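Local coordinates for integron gene cassette protein HFX_CASS3 (Uncultured bacterium, PDB 3FYN) that is of unknown function but belongs to the GNAT family and so probably transfers an acetyl group from acetyl-coenzyme A to an unidentified acceptor, at residues 76-89 against 101-115. Sequence-based numbering, arbitrary orientation.
With MG (magnesium ion), chain B; ACT (acetate ion), chain C.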
# COMPACT_ATOMS: atom_id res chain seq x y z
N ILE A 76 15.35 11.66 -12.06
CA ILE A 76 16.29 10.99 -12.94
C ILE A 76 16.89 12.05 -13.84
O ILE A 76 16.18 12.72 -14.58
CB ILE A 76 15.57 9.92 -13.78
CG1 ILE A 76 14.92 8.89 -12.84
CG2 ILE A 76 16.54 9.24 -14.74
CD1 ILE A 76 14.02 7.90 -13.54
N ALA A 77 18.21 12.21 -13.73
CA ALA A 77 18.90 13.31 -14.38
C ALA A 77 19.66 12.89 -15.63
O ALA A 77 20.21 11.80 -15.70
CB ALA A 77 19.86 13.98 -13.40
N GLU A 78 19.67 13.77 -16.62
CA GLU A 78 20.49 13.60 -17.81
C GLU A 78 20.96 14.99 -18.20
O GLU A 78 20.14 15.85 -18.51
CB GLU A 78 19.67 12.97 -18.93
CG GLU A 78 20.44 12.64 -20.18
CD GLU A 78 19.56 12.04 -21.26
OE1 GLU A 78 18.54 12.67 -21.62
OE2 GLU A 78 19.88 10.93 -21.75
N GLY A 79 22.27 15.23 -18.16
CA GLY A 79 22.80 16.55 -18.43
C GLY A 79 22.27 17.58 -17.45
O GLY A 79 22.39 17.41 -16.23
N THR A 80 21.66 18.65 -17.97
CA THR A 80 21.13 19.71 -17.12
C THR A 80 19.63 19.57 -16.87
O THR A 80 18.99 20.51 -16.38
CB THR A 80 21.39 21.10 -17.74
OG1 THR A 80 20.77 21.18 -19.02
CG2 THR A 80 22.88 21.32 -17.89
N GLU A 81 19.07 18.41 -17.19
CA GLU A 81 17.63 18.21 -17.11
C GLU A 81 17.25 17.00 -16.28
O GLU A 81 17.94 15.98 -16.29
CB GLU A 81 17.04 18.03 -18.50
CG GLU A 81 16.44 19.27 -19.12
CD GLU A 81 15.58 18.94 -20.32
OE1 GLU A 81 15.94 18.00 -21.06
OE2 GLU A 81 14.55 19.61 -20.51
N SER A 82 16.13 17.10 -15.59
CA SER A 82 15.47 15.92 -15.07
C SER A 82 14.63 15.38 -16.21
O SER A 82 13.84 16.11 -16.80
CB SER A 82 14.60 16.26 -13.87
OG SER A 82 15.40 16.69 -12.78
N VAL A 83 14.81 14.10 -16.52
CA VAL A 83 14.08 13.48 -17.62
C VAL A 83 13.14 12.39 -17.14
O VAL A 83 12.54 11.67 -17.94
CB VAL A 83 15.04 12.89 -18.68
CG1 VAL A 83 15.90 13.99 -19.29
CG2 VAL A 83 15.91 11.79 -18.07
N GLY A 84 13.00 12.25 -15.83
CA GLY A 84 12.10 11.27 -15.27
C GLY A 84 12.04 11.36 -13.76
O GLY A 84 12.75 12.15 -13.15
N TYR A 85 11.17 10.55 -13.16
CA TYR A 85 11.09 10.49 -11.71
C TYR A 85 10.49 9.17 -11.27
O TYR A 85 9.89 8.45 -12.07
CB TYR A 85 10.28 11.67 -11.15
CG TYR A 85 8.79 11.58 -11.40
CD1 TYR A 85 8.25 11.90 -12.64
CD2 TYR A 85 7.92 11.16 -10.39
CE1 TYR A 85 6.89 11.82 -12.87
CE2 TYR A 85 6.56 11.08 -10.61
CZ TYR A 85 6.05 11.41 -11.85
OH TYR A 85 4.70 11.32 -12.08
N ILE A 86 10.68 8.87 -10.00
CA ILE A 86 10.11 7.65 -9.43
C ILE A 86 9.68 7.93 -8.00
O ILE A 86 10.36 8.65 -7.26
CB ILE A 86 11.12 6.47 -9.51
CG1 ILE A 86 10.46 5.15 -9.12
CG2 ILE A 86 12.38 6.75 -8.69
CD1 ILE A 86 11.25 3.93 -9.57
N VAL A 87 8.53 7.38 -7.63
CA VAL A 87 7.95 7.62 -6.33
C VAL A 87 7.82 6.32 -5.56
O VAL A 87 7.25 5.35 -6.06
CB VAL A 87 6.55 8.26 -6.45
CG1 VAL A 87 5.96 8.48 -5.08
CG2 VAL A 87 6.64 9.57 -7.22
N LEU A 88 8.36 6.30 -4.35
CA LEU A 88 8.19 5.19 -3.42
C LEU A 88 7.19 5.59 -2.34
O LEU A 88 7.36 6.61 -1.68
CB LEU A 88 9.54 4.86 -2.76
CG LEU A 88 9.51 3.93 -1.55
CD1 LEU A 88 9.17 2.50 -1.96
CD2 LEU A 88 10.85 3.96 -0.83
N THR A 89 6.15 4.79 -2.15
CA THR A 89 5.27 5.01 -1.01
C THR A 89 5.34 3.84 -0.05
O THR A 89 5.65 2.72 -0.46
CB THR A 89 3.81 5.29 -1.43
OG1 THR A 89 3.32 4.18 -2.19
CG2 THR A 89 3.75 6.55 -2.28
N GLY A 101 6.85 -1.43 0.53
CA GLY A 101 6.88 -0.26 -0.32
C GLY A 101 6.21 -0.52 -1.65
O GLY A 101 6.09 -1.66 -2.08
N PHE A 102 5.77 0.57 -2.29
CA PHE A 102 5.24 0.51 -3.64
C PHE A 102 6.01 1.46 -4.53
O PHE A 102 6.31 2.60 -4.14
CB PHE A 102 3.78 0.95 -3.64
CG PHE A 102 2.88 0.06 -2.85
CD1 PHE A 102 2.10 -0.89 -3.48
CD2 PHE A 102 2.82 0.16 -1.47
CE1 PHE A 102 1.26 -1.72 -2.75
CE2 PHE A 102 1.99 -0.66 -0.73
CZ PHE A 102 1.21 -1.60 -1.37
N VAL A 103 6.33 1.00 -5.74
CA VAL A 103 6.74 1.91 -6.80
C VAL A 103 5.43 2.52 -7.30
O VAL A 103 4.74 1.96 -8.15
CB VAL A 103 7.50 1.20 -7.94
CG1 VAL A 103 7.94 2.21 -8.99
CG2 VAL A 103 8.71 0.46 -7.37
N ASP A 104 5.09 3.66 -6.71
CA ASP A 104 3.75 4.22 -6.83
C ASP A 104 3.54 4.96 -8.14
O ASP A 104 2.45 4.96 -8.69
CB ASP A 104 3.47 5.15 -5.65
CG ASP A 104 2.03 5.58 -5.57
OD1 ASP A 104 1.13 4.70 -5.62
OD2 ASP A 104 1.79 6.79 -5.45
N ASP A 105 4.60 5.60 -8.64
CA ASP A 105 4.58 6.20 -9.97
C ASP A 105 6.00 6.17 -10.50
O ASP A 105 6.96 6.20 -9.74
CB ASP A 105 4.04 7.63 -9.94
CG ASP A 105 2.59 7.72 -10.41
OD1 ASP A 105 2.14 6.78 -11.10
OD2 ASP A 105 1.91 8.72 -10.10
N PHE A 106 6.12 6.10 -11.82
CA PHE A 106 7.42 5.87 -12.44
C PHE A 106 7.31 6.34 -13.88
O PHE A 106 6.52 5.81 -14.66
CB PHE A 106 7.73 4.37 -12.36
CG PHE A 106 9.07 3.98 -12.93
CD1 PHE A 106 10.11 4.89 -13.04
CD2 PHE A 106 9.29 2.66 -13.30
CE1 PHE A 106 11.33 4.49 -13.54
CE2 PHE A 106 10.52 2.26 -13.80
CZ PHE A 106 11.54 3.18 -13.92
N PHE A 107 8.09 7.35 -14.22
CA PHE A 107 8.04 7.94 -15.56
C PHE A 107 9.43 8.31 -16.04
O PHE A 107 10.19 8.96 -15.33
CB PHE A 107 7.15 9.19 -15.54
CG PHE A 107 7.11 9.93 -16.86
CD1 PHE A 107 6.51 9.37 -17.97
CD2 PHE A 107 7.65 11.21 -16.97
CE1 PHE A 107 6.45 10.06 -19.18
CE2 PHE A 107 7.59 11.90 -18.18
CZ PHE A 107 6.99 11.32 -19.28
N VAL A 108 9.74 7.88 -17.26
CA VAL A 108 10.91 8.36 -17.97
C VAL A 108 10.43 8.94 -19.29
O VAL A 108 9.64 8.31 -19.99
CB VAL A 108 11.90 7.21 -18.25
CG1 VAL A 108 13.06 7.69 -19.12
CG2 VAL A 108 12.41 6.61 -16.95
N ARG A 109 10.87 10.16 -19.62
CA ARG A 109 10.47 10.79 -20.88
C ARG A 109 10.77 9.86 -22.05
O ARG A 109 11.78 9.17 -22.05
CB ARG A 109 11.23 12.11 -21.07
CG ARG A 109 10.63 13.28 -20.33
CD ARG A 109 11.45 14.55 -20.52
NE ARG A 109 10.72 15.72 -20.04
CZ ARG A 109 11.29 16.84 -19.61
NH1 ARG A 109 12.62 16.95 -19.58
NH2 ARG A 109 10.54 17.86 -19.20
N PRO A 110 9.88 9.84 -23.05
CA PRO A 110 10.05 8.94 -24.20
C PRO A 110 11.47 8.97 -24.79
O PRO A 110 12.05 7.91 -25.03
CB PRO A 110 9.03 9.47 -25.21
CG PRO A 110 7.93 10.04 -24.33
CD PRO A 110 8.63 10.63 -23.14
N ASN A 111 12.03 10.17 -24.98
CA ASN A 111 13.36 10.31 -25.58
C ASN A 111 14.49 9.78 -24.72
O ASN A 111 15.62 9.59 -25.21
CB ASN A 111 13.64 11.78 -25.94
CG ASN A 111 13.55 12.71 -24.73
OD1 ASN A 111 13.36 12.27 -23.60
ND2 ASN A 111 13.66 14.01 -24.97
N ALA A 112 14.21 9.55 -23.44
CA ALA A 112 15.23 9.09 -22.51
C ALA A 112 15.09 7.60 -22.19
O ALA A 112 15.85 7.06 -21.39
CB ALA A 112 15.21 9.92 -21.23
N ARG A 113 14.12 6.94 -22.82
CA ARG A 113 13.90 5.51 -22.61
C ARG A 113 14.90 4.67 -23.38
O ARG A 113 15.48 5.12 -24.37
CB ARG A 113 12.47 5.12 -22.98
CG ARG A 113 11.43 5.69 -22.03
CD ARG A 113 10.02 5.49 -22.54
NE ARG A 113 9.11 6.32 -21.78
CZ ARG A 113 7.86 6.61 -22.13
NH1 ARG A 113 7.35 6.12 -23.26
NH2 ARG A 113 7.12 7.39 -21.36
N GLY A 114 15.10 3.43 -22.93
CA GLY A 114 15.98 2.50 -23.60
C GLY A 114 17.46 2.78 -23.37
O GLY A 114 18.30 2.31 -24.14
N LYS A 115 17.77 3.54 -22.33
CA LYS A 115 19.15 3.89 -22.02
C LYS A 115 19.62 3.31 -20.68
O LYS A 115 20.74 3.54 -20.26
CB LYS A 115 19.32 5.41 -21.99
CG LYS A 115 18.90 6.12 -23.26
CD LYS A 115 19.08 7.62 -23.14
CE LYS A 115 18.71 8.34 -24.42
NZ LYS A 115 18.79 9.82 -24.27
MG MG B . 0.07 6.15 -11.61
C ACT C . 13.40 3.03 -19.51
O ACT C . 14.37 3.58 -18.94
OXT ACT C . 13.63 2.59 -20.65
CH3 ACT C . 12.06 2.90 -18.85
O HOH W 1 14.48 15.59 -22.04
O HOH W 2 3.39 10.91 -9.74
O HOH W 3 0.89 3.77 -3.27
O HOH W 4 -0.58 8.15 -10.54
O HOH W 5 0.12 7.31 -13.69
O HOH W 6 -2.01 5.34 -11.98
O HOH W 7 0.25 5.03 -9.64
O HOH W 8 0.92 4.19 -12.69
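I86 lays CD1 over one face of the F106 ring, a CH-pi contact 4.0 Å from the centroid, while the carbonyl O of Y85 lies at that ring's edge, in plane. With CG1 anti to the backbone N (chi1 -171°), the same I86 CD1 also reaches V103 CG1, at 3.8 Å. On the opposite face of the sheet, the F107 ring has R109 N above one side and meets F44 of helix 34-47. Here Y85 brings CE1 obliquely to F107 CB, 3.8 Å away, and V87 CG2 lies at the edge of the Y85 ring. A water joins Y85 OH to D105 OD2, and D105 OD1 binds magnesium at 2.2 Å, five waters completing the shell. K115 NZ donates to the syn lone pair of E78 OE2 in a 3.0 Å salt bridge; an alanine at E78 would probably leave this lysine without its carboxylate mate. R109 makes a weak salt bridge to E81 and another to E43. The nearly straight R109 N to V83 O bond, 2.8 Å, closes the pairing beside the classic beta bulge of V83 and G84 against I76. G114 N and G118 N bind acetate, probably from the crystallisation liquor, consistent with the pyrophosphate-binding loop following this central antiparallel hairpin in the GNAT fold.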